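Local coordinates for protein beta-1,3-xylanase (Alcaligenes sp., PDB 2COV) that probably binds beta-1,3-xylan as the family 31 carbohydrate-binding module of a xylan-degrading enzyme, at residues D43-G48 against T70-D75; N14-S19 against A54-F59; Q21-Y26 against R86-T91. All blocks are in the same frame, centred on the assembly; numbering follows the deposited sequence.

Contact 1: D43-G48 against T70-D75; sequences DYCLPG and TFKVED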
ATOM      1  N   ASP A  43       7.978   9.801   2.224  1.00 12.52           N
ATOM      2  CA  ASP A  43       7.110   9.338   1.150  1.00 13.45           C
ATOM      3  C   ASP A  43       7.032  10.263  -0.071  1.00 13.27           C
ATOM      4  O   ASP A  43       6.169  10.114  -0.927  1.00 15.32           O
ATOM      5  CB  ASP A  43       5.653   8.983   1.623  1.00 15.71           C
ATOM      6  CG  ASP A  43       5.635   8.243   2.920  1.00 19.13           C
ATOM      7  OD1 ASP A  43       5.136   8.785   3.970  1.00 21.07           O
ATOM      8  OD2 ASP A  43       6.172   7.112   2.926  1.00 20.22           O
ATOM      9  N   TYR A  44       7.957  11.225  -0.156  1.00 13.14           N
ATOM     10  CA  TYR A  44       8.202  12.014  -1.380  1.00 12.03           C
ATOM     11  C   TYR A  44       9.344  11.288  -2.093  1.00 11.76           C
ATOM     12  O   TYR A  44      10.424  11.210  -1.531  1.00 12.59           O
ATOM     13  CB  TYR A  44       8.580  13.436  -1.007  1.00 13.28           C
ATOM     14  CG  TYR A  44       8.933  14.267  -2.199  1.00 13.11           C
ATOM     15  CD1 TYR A  44       7.963  14.933  -2.896  1.00 13.98           C
ATOM     16  CD2 TYR A  44      10.242  14.398  -2.605  1.00 14.48           C
ATOM     17  CE1 TYR A  44       8.314  15.699  -3.998  1.00 14.85           C
ATOM     18  CE2 TYR A  44      10.552  15.184  -3.728  1.00 14.84           C
ATOM     19  CZ  TYR A  44       9.588  15.785  -4.424  1.00 14.96           C
ATOM     20  OH  TYR A  44       9.905  16.575  -5.523  1.00 16.73           O
ATOM     21  N   CYS A  45       9.013  10.704  -3.230  1.00 12.17           N
ATOM     22  CA  CYS A  45       9.924   9.745  -3.898  1.00 12.34           C
ATOM     23  C   CYS A  45      10.455  10.267  -5.195  1.00 11.34           C
ATOM     24  O   CYS A  45       9.722  10.841  -5.987  1.00 14.49           O
ATOM     25  CB  CYS A  45       9.172   8.452  -4.184  1.00 13.92           C
ATOM     26  SG  CYS A  45       8.614   7.563  -2.644  1.00 16.66           S
ATOM     27  N   LEU A  46      11.750   9.984  -5.424  1.00 12.40           N
ATOM     28  CA  LEU A  46      12.464  10.315  -6.667  1.00 14.16           C
ATOM     29  C   LEU A  46      13.240   9.166  -7.126  1.00 13.05           C
ATOM     30  O   LEU A  46      13.746   8.417  -6.355  1.00 12.40           O
ATOM     31  CB  LEU A  46      13.412  11.494  -6.415  1.00 15.65           C
ATOM     32  CG  LEU A  46      12.851  12.777  -5.898  1.00 18.70           C
ATOM     33  CD1 LEU A  46      13.924  13.776  -5.388  1.00 20.70           C
ATOM     34  CD2 LEU A  46      12.091  13.392  -7.078  1.00 19.68           C
ATOM     35  N   PRO A  47      13.405   9.042  -8.445  1.00 12.89           N
ATOM     36  CA  PRO A  47      14.290   7.961  -8.943  1.00 13.48           C
ATOM     37  C   PRO A  47      15.669   8.168  -8.464  1.00 12.86           C
ATOM     38  O   PRO A  47      16.203   9.299  -8.539  1.00 14.43           O
ATOM     39  CB  PRO A  47      14.199   8.111 -10.467  1.00 15.84           C
ATOM     40  CG  PRO A  47      13.131   8.892 -10.754  1.00 18.55           C
ATOM     41  CD  PRO A  47      12.800   9.797  -9.545  1.00 15.56           C
ATOM     42  N   GLY A  48      16.331   7.143  -7.925  1.00 13.64           N
ATOM     43  CA  GLY A  48      17.661   7.296  -7.422  1.00 13.51           C
ATOM     44  C   GLY A  48      18.673   7.289  -8.553  1.00 13.51           C
ATOM     45  O   GLY A  48      18.521   6.584  -9.499  1.00 15.01           O
ATOM     46  N   THR A  70      12.807   5.875   2.707  1.00 11.61           N
ATOM     47  CA  THR A  70      12.360   4.664   2.007  1.00 10.37           C
ATOM     48  C   THR A  70      13.231   4.469   0.778  1.00 10.75           C
ATOM     49  O   THR A  70      13.638   5.396   0.104  1.00 11.15           O
ATOM     50  CB  THR A  70      10.910   4.810   1.499  1.00 11.59           C
ATOM     51  OG1 THR A  70      10.054   5.111   2.614  1.00 13.29           O
ATOM     52  CG2 THR A  70      10.364   3.597   0.790  1.00 13.17           C
ATOM     53  N   PHE A  71      13.519   3.178   0.552  1.00 10.62           N
ATOM     54  CA  PHE A  71      14.181   2.759  -0.670  1.00  9.81           C
ATOM     55  C   PHE A  71      13.343   1.671  -1.280  1.00 10.37           C
ATOM     56  O   PHE A  71      12.970   0.693  -0.608  1.00 11.26           O
ATOM     57  CB  PHE A  71      15.576   2.206  -0.398  1.00 10.01           C
ATOM     58  CG  PHE A  71      16.339   1.810  -1.636  1.00 10.86           C
ATOM     59  CD1 PHE A  71      16.571   2.736  -2.627  1.00 11.11           C
ATOM     60  CD2 PHE A  71      16.790   0.549  -1.872  1.00 11.90           C
ATOM     61  CE1 PHE A  71      17.213   2.415  -3.812  1.00 12.34           C
ATOM     62  CE2 PHE A  71      17.481   0.202  -3.019  1.00 12.78           C
ATOM     63  CZ  PHE A  71      17.664   1.117  -3.973  1.00 13.14           C
ATOM     64  N   LYS A  72      12.963   1.893  -2.527  1.00 10.67           N
ATOM     65  CA  LYS A  72      12.199   0.946  -3.319  1.00 10.02           C
ATOM     66  C   LYS A  72      13.009   0.513  -4.520  1.00 10.28           C
ATOM     67  O   LYS A  72      13.569   1.343  -5.202  1.00 11.27           O
ATOM     68  CB  LYS A  72      10.883   1.561  -3.838  1.00 10.07           C
ATOM     69  CG  LYS A  72      10.105   2.381  -2.887  1.00 12.52           C
ATOM     70  CD  LYS A  72       8.783   2.825  -3.436  1.00 14.44           C
ATOM     71  CE  LYS A  72       8.008   3.703  -2.477  1.00 15.76           C
ATOM     72  NZ  LYS A  72       6.717   4.159  -3.037  1.00 19.37           N
ATOM     73  N   VAL A  73      13.074  -0.782  -4.768  1.00  9.82           N
ATOM     74  CA  VAL A  73      13.917  -1.255  -5.829  1.00  9.85           C
ATOM     75  C   VAL A  73      13.344  -2.416  -6.579  1.00 10.20           C
ATOM     76  O   VAL A  73      12.815  -3.360  -5.975  1.00 10.79           O
ATOM     77  CB  VAL A  73      15.347  -1.547  -5.284  1.00 10.53           C
ATOM     78  CG1 VAL A  73      15.411  -2.712  -4.266  1.00 11.31           C
ATOM     79  CG2 VAL A  73      16.330  -1.788  -6.436  1.00 11.20           C
ATOM     80  N   GLU A  74      13.446  -2.382  -7.898  1.00 10.24           N
ATOM     81  CA  GLU A  74      13.085  -3.505  -8.790  1.00 10.26           C
ATOM     82  C   GLU A  74      14.016  -4.649  -8.530  1.00  9.88           C
ATOM     83  O   GLU A  74      15.198  -4.486  -8.335  1.00 10.60           O
ATOM     84  CB  GLU A  74      13.242  -2.999 -10.224  1.00 10.74           C
ATOM     85  CG  GLU A  74      12.648  -3.874 -11.268  1.00 12.00           C
ATOM     86  CD  GLU A  74      13.493  -5.085 -11.658  1.00 11.40           C
ATOM     87  OE1 GLU A  74      14.726  -4.981 -11.854  1.00 11.73           O
ATOM     88  OE2 GLU A  74      12.854  -6.181 -11.817  1.00 12.95           O
ATOM     89  N   ASP A  75      13.478  -5.893  -8.468  1.00 10.39           N
ATOM     90  CA  ASP A  75      14.308  -7.053  -8.190  1.00 12.09           C
ATOM     91  C   ASP A  75      13.793  -8.255  -8.918  1.00 12.35           C
ATOM     92  O   ASP A  75      12.666  -8.300  -9.372  1.00 12.56           O
ATOM     93  CB  ASP A  75      14.351  -7.358  -6.640  1.00 14.14           C
ATOM     94  CG  ASP A  75      15.729  -8.204  -6.296  1.00 14.87           C
ATOM     95  OD1 ASP A  75      15.734  -8.673  -5.268  1.00 28.68           O
ATOM     96  OD2 ASP A  75      16.620  -8.333  -7.178  1.00 24.96           O
TER
HETATM   97  O   HOH W   1       9.972   7.876   2.907  1.00 12.63           O
HETATM   98  O   HOH W   2       7.518   5.771   1.127  1.00 23.47           O

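Contact 2: N14-S19 against A54-F59; sequences NFNYVS and AFRKTF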
ATOM      1  N   ASN A  14      21.146   4.609   4.578  1.00 12.11           N
ATOM      2  CA  ASN A  14      21.586   5.687   5.449  1.00 12.60           C
ATOM      3  C   ASN A  14      21.441   7.037   4.735  1.00 11.56           C
ATOM      4  O   ASN A  14      20.789   7.169   3.712  1.00 12.38           O
ATOM      5  CB  ASN A  14      23.031   5.355   5.858  1.00 13.61           C
ATOM      6  CG  ASN A  14      23.398   5.675   7.250  1.00 16.11           C
ATOM      7  OD1 ASN A  14      24.256   4.888   7.806  1.00 21.92           O
ATOM      8  ND2 ASN A  14      22.859   6.655   7.821  1.00 14.26           N
ATOM      9  N   PHE A  15      22.003   8.056   5.372  1.00 13.51           N
ATOM     10  CA  PHE A  15      21.985   9.418   4.825  1.00 13.64           C
ATOM     11  C   PHE A  15      23.265  10.146   5.092  1.00 14.97           C
ATOM     12  O   PHE A  15      24.012   9.827   6.011  1.00 14.09           O
ATOM     13  CB  PHE A  15      20.811  10.225   5.347  1.00 14.77           C
ATOM     14  CG  PHE A  15      20.961  10.592   6.785  1.00 13.65           C
ATOM     15  CD1 PHE A  15      20.569   9.749   7.784  1.00 15.07           C
ATOM     16  CD2 PHE A  15      21.550  11.819   7.153  1.00 15.34           C
ATOM     17  CE1 PHE A  15      20.738  10.088   9.135  1.00 15.33           C
ATOM     18  CE2 PHE A  15      21.736  12.138   8.496  1.00 15.66           C
ATOM     19  CZ  PHE A  15      21.282  11.324   9.498  1.00 15.21           C
ATOM     20  N   ASN A  16      23.533  11.140   4.222  1.00 15.19           N
ATOM     21  CA  ASN A  16      24.555  12.117   4.405  1.00 15.45           C
ATOM     22  C   ASN A  16      23.986  13.502   4.571  1.00 14.61           C
ATOM     23  O   ASN A  16      23.045  13.908   3.875  1.00 15.30           O
ATOM     24  CB  ASN A  16      25.456  12.205   3.155  1.00 16.55           C
ATOM     25  CG  ASN A  16      26.203  10.929   2.867  1.00 17.82           C
ATOM     26  OD1 ASN A  16      26.878  10.384   3.749  1.00 17.09           O
ATOM     27  ND2 ASN A  16      26.132  10.464   1.617  1.00 18.53           N
ATOM     28  N   TYR A  17      24.563  14.265   5.492  1.00 15.83           N
ATOM     29  CA  TYR A  17      24.394  15.697   5.483  1.00 16.28           C
ATOM     30  C   TYR A  17      25.080  16.307   4.224  1.00 15.99           C
ATOM     31  O   TYR A  17      26.214  15.994   3.958  1.00 18.59           O
ATOM     32  CB  TYR A  17      24.992  16.260   6.777  1.00 17.75           C
ATOM     33  CG  TYR A  17      25.178  17.755   6.828  1.00 18.67           C
ATOM     34  CD1 TYR A  17      26.355  18.366   6.377  1.00 20.45           C
ATOM     35  CD2 TYR A  17      24.208  18.570   7.370  1.00 18.21           C
ATOM     36  CE1 TYR A  17      26.524  19.748   6.473  1.00 21.60           C
ATOM     37  CE2 TYR A  17      24.399  19.953   7.476  1.00 19.94           C
ATOM     38  CZ  TYR A  17      25.517  20.496   7.024  1.00 18.90           C
ATOM     39  OH  TYR A  17      25.747  21.894   7.138  1.00 22.99           O
ATOM     40  N   VAL A  18      24.348  17.138   3.530  1.00 16.31           N
ATOM     41  CA  VAL A  18      24.889  17.872   2.350  1.00 16.26           C
ATOM     42  C   VAL A  18      25.090  19.320   2.754  1.00 17.78           C
ATOM     43  O   VAL A  18      26.182  19.871   2.560  1.00 18.06           O
ATOM     44  CB  VAL A  18      23.981  17.728   1.126  1.00 17.20           C
ATOM     45  CG1 VAL A  18      24.512  18.527  -0.052  1.00 18.84           C
ATOM     46  CG2 VAL A  18      23.828  16.257   0.716  1.00 17.66           C
ATOM     47  N   SER A  19      24.024  19.920   3.286  1.00 17.79           N
ATOM     48  CA  SER A  19      24.129  21.272   3.857  1.00 19.05           C
ATOM     49  C   SER A  19      23.031  21.379   4.870  1.00 19.55           C
ATOM     50  O   SER A  19      22.249  20.456   5.034  1.00 19.35           O
ATOM     51  CB  SER A  19      23.974  22.311   2.774  1.00 19.25           C
ATOM     52  OG  SER A  19      22.650  22.347   2.283  1.00 22.68           O
ATOM     53  N   ALA A  54      26.177   3.172  -4.655  1.00 12.16           N
ATOM     54  CA  ALA A  54      24.949   3.377  -3.923  1.00 11.76           C
ATOM     55  C   ALA A  54      23.956   4.092  -4.817  1.00 11.46           C
ATOM     56  O   ALA A  54      24.320   4.932  -5.663  1.00 13.56           O
ATOM     57  CB  ALA A  54      25.213   4.210  -2.657  1.00 12.86           C
ATOM     58  N   PHE A  55      22.700   3.836  -4.528  1.00 11.69           N
ATOM     59  CA  PHE A  55      21.579   4.552  -5.090  1.00 11.45           C
ATOM     60  C   PHE A  55      21.300   5.745  -4.233  1.00 11.81           C
ATOM     61  O   PHE A  55      21.152   5.551  -3.031  1.00 12.90           O
ATOM     62  CB  PHE A  55      20.349   3.667  -5.178  1.00 12.34           C
ATOM     63  CG  PHE A  55      20.533   2.468  -6.106  1.00 12.05           C
ATOM     64  CD1 PHE A  55      20.978   1.277  -5.615  1.00 13.44           C
ATOM     65  CD2 PHE A  55      20.209   2.583  -7.437  1.00 13.94           C
ATOM     66  CE1 PHE A  55      21.136   0.181  -6.464  1.00 14.07           C
ATOM     67  CE2 PHE A  55      20.395   1.495  -8.316  1.00 15.12           C
ATOM     68  CZ  PHE A  55      20.831   0.320  -7.794  1.00 15.37           C
ATOM     69  N   ARG A  56      21.170   6.958  -4.779  1.00 12.12           N
ATOM     70  CA  ARG A  56      21.198   8.135  -3.957  1.00 12.95           C
ATOM     71  C   ARG A  56      20.381   9.274  -4.533  1.00 12.35           C
ATOM     72  O   ARG A  56      20.271   9.380  -5.768  1.00 13.27           O
ATOM     73  CB  ARG A  56      22.578   8.563  -3.700  1.00 16.26           C
ATOM     74  CG  ARG A  56      23.461   8.855  -4.798  1.00 18.50           C
ATOM     75  CD  ARG A  56      25.152   8.887  -4.223  1.00 18.53           C
ATOM     76  NE  ARG A  56      26.131   7.829  -4.179  1.00 26.41           N
ATOM     77  CZ  ARG A  56      26.921   7.768  -3.149  1.00 21.75           C
ATOM     78  NH1 ARG A  56      27.818   6.850  -3.049  1.00 26.90           N
ATOM     79  NH2 ARG A  56      26.733   8.647  -2.063  1.00 25.35           N
ATOM     80  N   LYS A  57      19.777  10.101  -3.663  1.00 12.79           N
ATOM     81  CA  LYS A  57      19.094  11.286  -4.084  1.00 12.92           C
ATOM     82  C   LYS A  57      19.078  12.286  -2.932  1.00 12.59           C
ATOM     83  O   LYS A  57      19.100  11.888  -1.779  1.00 12.92           O
ATOM     84  CB  LYS A  57      17.655  11.002  -4.554  1.00 16.02           C
ATOM     85  CG  LYS A  57      17.100  12.011  -5.616  1.00 19.60           C
ATOM     86  CD  LYS A  57      17.798  11.849  -6.932  1.00 22.39           C
ATOM     87  CE  LYS A  57      17.270  12.890  -7.934  1.00 26.72           C
ATOM     88  NZ  LYS A  57      18.092  13.119  -9.079  1.00 28.47           N
ATOM     89  N   THR A  58      19.050  13.578  -3.261  1.00 13.43           N
ATOM     90  CA  THR A  58      19.010  14.650  -2.276  1.00 13.95           C
ATOM     91  C   THR A  58      17.640  15.313  -2.202  1.00 13.26           C
ATOM     92  O   THR A  58      16.890  15.416  -3.192  1.00 15.14           O
ATOM     93  CB  THR A  58      20.120  15.682  -2.596  1.00 16.19           C
ATOM     94  OG1 THR A  58      21.412  15.000  -2.602  1.00 18.33           O
ATOM     95  CG2 THR A  58      20.117  16.829  -1.667  1.00 19.99           C
ATOM     96  N   PHE A  59      17.316  15.797  -0.992  1.00 13.20           N
ATOM     97  CA  PHE A  59      16.024  16.370  -0.646  1.00 13.16           C
ATOM     98  C   PHE A  59      16.229  17.553   0.276  1.00 13.50           C
ATOM     99  O   PHE A  59      17.231  17.649   0.961  1.00 14.07           O
ATOM    100  CB  PHE A  59      15.224  15.329   0.176  1.00 13.46           C
ATOM    101  CG  PHE A  59      14.977  14.031  -0.550  1.00 13.30           C
ATOM    102  CD1 PHE A  59      15.905  13.036  -0.514  1.00 12.87           C
ATOM    103  CD2 PHE A  59      13.837  13.833  -1.252  1.00 14.20           C
ATOM    104  CE1 PHE A  59      15.691  11.855  -1.211  1.00 13.04           C
ATOM    105  CE2 PHE A  59      13.590  12.647  -1.900  1.00 14.72           C
ATOM    106  CZ  PHE A  59      14.538  11.666  -1.883  1.00 13.79           C
TER

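Contact 3: Q21-Y26 against R86-T91; sequences QEIEVY and RNITFT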
ATOM      1  N   GLN A  21      20.243  22.618   4.720  1.00 20.95           N
ATOM      2  CA  GLN A  21      18.865  22.374   4.295  1.00 21.43           C
ATOM      3  C   GLN A  21      18.765  21.231   3.280  1.00 17.94           C
ATOM      4  O   GLN A  21      17.779  21.142   2.623  1.00 17.74           O
ATOM      5  CB  GLN A  21      18.189  23.596   3.752  1.00 24.16           C
ATOM      6  CG  GLN A  21      18.912  24.039   2.474  1.00 29.59           C
ATOM      7  CD  GLN A  21      19.888  25.107   2.803  1.00 33.86           C
ATOM      8  OE1 GLN A  21      21.114  24.906   2.659  1.00 36.22           O
ATOM      9  NE2 GLN A  21      19.364  26.247   3.339  1.00 39.44           N
ATOM     10  N   GLU A  22      19.782  20.386   3.172  1.00 18.40           N
ATOM     11  CA  GLU A  22      19.749  19.271   2.211  1.00 16.28           C
ATOM     12  C   GLU A  22      20.342  17.988   2.825  1.00 15.95           C
ATOM     13  O   GLU A  22      21.436  17.974   3.395  1.00 15.30           O
ATOM     14  CB  GLU A  22      20.522  19.602   0.919  1.00 17.67           C
ATOM     15  CG  GLU A  22      19.715  20.495  -0.106  1.00 22.95           C
ATOM     16  CD  GLU A  22      20.297  20.483  -1.503  1.00 23.63           C
ATOM     17  OE1 GLU A  22      19.487  20.883  -2.403  1.00 29.39           O
ATOM     18  OE2 GLU A  22      21.515  20.092  -1.652  1.00 25.29           O
ATOM     19  N   ILE A  23      19.607  16.903   2.630  1.00 14.24           N
ATOM     20  CA  ILE A  23      19.973  15.548   3.058  1.00 13.66           C
ATOM     21  C   ILE A  23      20.083  14.683   1.807  1.00 12.62           C
ATOM     22  O   ILE A  23      19.270  14.823   0.926  1.00 14.45           O
ATOM     23  CB  ILE A  23      18.909  14.978   4.036  1.00 13.75           C
ATOM     24  CG1 ILE A  23      19.372  13.651   4.639  1.00 14.81           C
ATOM     25  CG2 ILE A  23      17.556  14.833   3.367  1.00 13.92           C
ATOM     26  CD1 ILE A  23      18.386  13.112   5.640  1.00 14.05           C
ATOM     27  N   GLU A  24      21.118  13.832   1.741  1.00 13.17           N
ATOM     28  CA  GLU A  24      21.193  12.827   0.680  1.00 13.94           C
ATOM     29  C   GLU A  24      20.828  11.510   1.354  1.00 13.79           C
ATOM     30  O   GLU A  24      21.483  11.077   2.278  1.00 14.31           O
ATOM     31  CB  GLU A  24      22.611  12.771   0.126  1.00 14.99           C
ATOM     32  CG  GLU A  24      22.754  11.654  -0.941  1.00 14.09           C
ATOM     33  CD  GLU A  24      24.116  11.552  -1.540  1.00 19.15           C
ATOM     34  OE1 GLU A  24      25.051  11.276  -0.800  1.00 23.50           O
ATOM     35  OE2 GLU A  24      24.247  11.663  -2.738  1.00 21.80           O
ATOM     36  N   VAL A  25      19.860  10.851   0.793  1.00 12.41           N
ATOM     37  CA  VAL A  25      19.410   9.523   1.246  1.00 11.53           C
ATOM     38  C   VAL A  25      19.999   8.520   0.303  1.00 11.07           C
ATOM     39  O   VAL A  25      20.035   8.732  -0.909  1.00 11.75           O
ATOM     40  CB  VAL A  25      17.881   9.438   1.266  1.00 12.33           C
ATOM     41  CG1 VAL A  25      17.411   8.066   1.670  1.00 13.20           C
ATOM     42  CG2 VAL A  25      17.279  10.541   2.176  1.00 13.37           C
ATOM     43  N   TYR A  26      20.534   7.430   0.802  1.00 11.75           N
ATOM     44  CA  TYR A  26      21.121   6.422  -0.066  1.00 11.47           C
ATOM     45  C   TYR A  26      20.958   5.016   0.478  1.00 11.63           C
ATOM     46  O   TYR A  26      20.718   4.762   1.633  1.00 11.93           O
ATOM     47  CB  TYR A  26      22.597   6.712  -0.295  1.00 11.88           C
ATOM     48  CG  TYR A  26      23.486   6.558   0.941  1.00 12.15           C
ATOM     49  CD1 TYR A  26      24.011   5.333   1.298  1.00 13.66           C
ATOM     50  CD2 TYR A  26      23.845   7.663   1.724  1.00 13.47           C
ATOM     51  CE1 TYR A  26      24.831   5.191   2.411  1.00 14.21           C
ATOM     52  CE2 TYR A  26      24.659   7.512   2.807  1.00 15.62           C
ATOM     53  CZ  TYR A  26      25.145   6.301   3.174  1.00 15.58           C
ATOM     54  OH  TYR A  26      25.997   6.183   4.276  1.00 16.63           O
ATOM     55  N   ARG A  86      13.105   3.137   7.022  1.00 11.35           N
ATOM     56  CA  ARG A  86      13.684   3.358   8.374  1.00 10.69           C
ATOM     57  C   ARG A  86      13.487   4.793   8.779  1.00 10.36           C
ATOM     58  O   ARG A  86      13.629   5.691   7.953  1.00 11.37           O
ATOM     59  CB  ARG A  86      15.118   2.955   8.387  1.00 12.23           C
ATOM     60  CG  ARG A  86      16.093   3.868   7.720  1.00 11.75           C
ATOM     61  CD  ARG A  86      17.598   3.446   7.915  1.00 14.92           C
ATOM     62  NE  ARG A  86      17.953   3.627   9.344  1.00 15.51           N
ATOM     63  CZ  ARG A  86      19.168   3.992   9.770  1.00 19.39           C
ATOM     64  NH1 ARG A  86      20.219   4.156   8.979  1.00 22.28           N
ATOM     65  NH2 ARG A  86      19.377   4.161  11.068  1.00 22.79           N
ATOM     66  N   ASN A  87      13.302   5.032  10.059  1.00 11.40           N
ATOM     67  CA  ASN A  87      13.215   6.409  10.591  1.00 11.64           C
ATOM     68  C   ASN A  87      14.538   6.881  11.091  1.00 12.00           C
ATOM     69  O   ASN A  87      15.289   6.131  11.749  1.00 12.70           O
ATOM     70  CB  ASN A  87      12.215   6.473  11.762  1.00 11.75           C
ATOM     71  CG  ASN A  87      10.813   6.142  11.400  1.00 12.73           C
ATOM     72  OD1 ASN A  87      10.419   6.222  10.247  1.00 12.32           O
ATOM     73  ND2 ASN A  87      10.018   5.787  12.450  1.00 13.81           N
ATOM     74  N   ILE A  88      14.838   8.149  10.808  1.00 12.03           N
ATOM     75  CA  ILE A  88      16.083   8.797  11.210  1.00 13.69           C
ATOM     76  C   ILE A  88      15.803  10.223  11.714  1.00 14.14           C
ATOM     77  O   ILE A  88      14.741  10.786  11.478  1.00 14.52           O
ATOM     78  CB  ILE A  88      17.180   8.818  10.070  1.00 13.62           C
ATOM     79  CG1 ILE A  88      16.733   9.627   8.862  1.00 14.09           C
ATOM     80  CG2 ILE A  88      17.524   7.414   9.673  1.00 14.49           C
ATOM     81  CD1 ILE A  88      16.964  11.172   8.944  1.00 15.63           C
ATOM     82  N   THR A  89      16.767  10.724  12.444  1.00 15.75           N
ATOM     83  CA  THR A  89      16.861  12.159  12.740  1.00 16.55           C
ATOM     84  C   THR A  89      17.962  12.795  11.904  1.00 15.80           C
ATOM     85  O   THR A  89      19.051  12.262  11.849  1.00 16.58           O
ATOM     86  CB  THR A  89      17.118  12.353  14.230  1.00 19.55           C
ATOM     87  OG1 THR A  89      16.050  11.768  14.993  1.00 20.05           O
ATOM     88  CG2 THR A  89      17.255  13.859  14.593  1.00 19.23           C
ATOM     89  N   PHE A  90      17.653  13.879  11.239  1.00 16.11           N
ATOM     90  CA  PHE A  90      18.630  14.507  10.378  1.00 16.15           C
ATOM     91  C   PHE A  90      19.689  15.261  11.175  1.00 15.82           C
ATOM     92  O   PHE A  90      19.342  16.141  11.977  1.00 17.17           O
ATOM     93  CB  PHE A  90      17.943  15.435   9.388  1.00 16.63           C
ATOM     94  CG  PHE A  90      18.851  16.151   8.430  1.00 14.94           C
ATOM     95  CD1 PHE A  90      19.940  15.544   7.913  1.00 16.10           C
ATOM     96  CD2 PHE A  90      18.576  17.447   8.069  1.00 16.68           C
ATOM     97  CE1 PHE A  90      20.764  16.194   7.029  1.00 17.77           C
ATOM     98  CE2 PHE A  90      19.365  18.108   7.177  1.00 15.98           C
ATOM     99  CZ  PHE A  90      20.476  17.497   6.668  1.00 16.89           C
ATOM    100  N   THR A  91      20.932  14.823  11.041  1.00 17.39           N
ATOM    101  CA  THR A  91      22.082  15.383  11.726  1.00 17.96           C
ATOM    102  C   THR A  91      23.169  15.684  10.696  1.00 18.69           C
ATOM    103  O   THR A  91      23.003  15.399   9.526  1.00 18.06           O
ATOM    104  CB  THR A  91      22.716  14.343  12.690  1.00 17.95           C
ATOM    105  OG1 THR A  91      23.204  13.208  11.912  1.00 20.66           O
ATOM    106  CG2 THR A  91      21.684  13.772  13.696  1.00 19.34           C
TER

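Contact 1: D43-G48 against T70-D75
Thr70 and Asp43 meet through water rather than directly, since Thr70 OG1 and Asp43 OD2 stay 4.4 Å apart. Two waters fill the step. One accepts from Asp43 N and donates to Thr70 OG1, 2.8 Å away. The other donates to Asp43 OD2, at 2.6 Å, and also to Thr70 OG1. The hydroxyl is hydrogen-bonded to Asp85 as well, and the carboxylate of Asp43 forms a salt bridge with Lys68. Next in sequence, Phe71 turns its CB away, and Lys72 then brings the strand back to the contact. With CG anti to the carbonyl carbon (chi1 -43°) and the rest of the chain extended, its end runs out to the sulfur of Cys45, where Lys72 CE and NZ both lie 3.9 Å from Cys45 SG. That sulfur belongs to the Cys40–Cys45 disulfide, which ties 44-51 to 37-41. With 37-41 between them in the antiparallel sheet, the two segments meet here through side chains and water. The chemistry implies a hydrated polar end. Lys72 NZ lies 6.7 Å from Asp43 OD2, too far for an ion pair; with Lys68 already bonded to the carboxylate, Lys72 would probably add only a diffuse attraction.

Contact 2: N14-S19 against A54-F59
Asn16 and Arg56 form the more enclosed half of this contact, and Val18 with Thr58 the looser one. Strand 22-28 runs between 14-19 and 54-59 in the antiparallel sheet, so the two segments meet by side chains reaching past it. Asn16, a buried residue, presents its ND2 at the edge of the Arg56 guanidinium, 4.1 Å from Arg56 NH2 and near its plane; amide and guanidinium are only 14° from coplanar. The arginine gets there by a bend at chi3 (92°), which swings its end toward the asparagine. Two N-H donors thus sit side by side, and shared acceptors reconcile them: Asn96 O takes a hydrogen bond from each, while Glu24 OE1 accepts from Asn16 and makes a long, weak ion pair with Arg56. Ser51 O accepts from Arg56 NE. At the exposed end the other approach is Val18 CG2 to Thr58 OG1, 4.3 Å, where Val18 and Ser19 both face Glu22 in a classic beta bulge. The chemistry implies that the polar half is held indirectly, through acceptors on the intervening strand and on Asn96, the last ordered residue, whereas the valine–threonine half buries more area, but as loose packing.

Contact 3: Q21-Y26 against R86-T91
Ile23 lies over one face of the Phe90 ring in a CH-pi contact, and these two residues bury the most area here. Ile23 CB stands 4.0 Å from the centroid of the Phe90 ring, 23° off the normal and offset toward the rim. CG1 of Ile23 is anti to the backbone N (chi1 -172°), which carries CG1 and CD1 on over the ring toward its CD1 side, the two side chains running in opposing senses.

Purely apolar packing follows. Ile23 CD1 reaches Phe90 CD1 at 3.7 Å and meets Ile88 CD1 tip to tip at 4.1 Å. Ile23 lies on 22-28, next to one outermost strand of the antiparallel sheet; Ile88 lies on 80-89, the other outermost strand within this chain, and Phe90 just after it. The sheet must curl over on itself to bring them together, consistent with the beta-sandwich of E-set domains. Phe15 and Ala61 pack against Ile23 from outside the two segments, while Leu69 touches Ile88. With an alanine in place of Phe90 the ring under Ile23 is gone, which is likely to leave a gap beside Ala61 and Tyr67 and let Ile23 turn more freely.

The remaining approach is polar against aromatic: Glu22 O comes to 3.4 Å from Phe90 CZ, at an oblique angle to the ring. Glu22 turns its CB away from 86-91, and its side chain touches Thr58.

Overall arrangement
Contacts 2 and 3 are the close pair, their centres about 7 Å apart. The 21-26 segment of contact 3 lies on the strand that contact 2 spans; Lys57 O with Val25 N and Asn16 ND2 with Glu24 OE1, both probable hydrogen bonds, join the two. Contact 1 lies about 13 Å from contact 2, centre to centre, yet touches it where Leu46 and Pro47 pack on Lys57 and where Phe71 meets Phe55. From contact 3 it is about 14 Å away between centres, on the opposite side of the chain's centre, and nearest atoms are about 5 Å apart. Contacts 1 and 2 bridge over one intervening strand, whereas contact 3 closes the curled sheet.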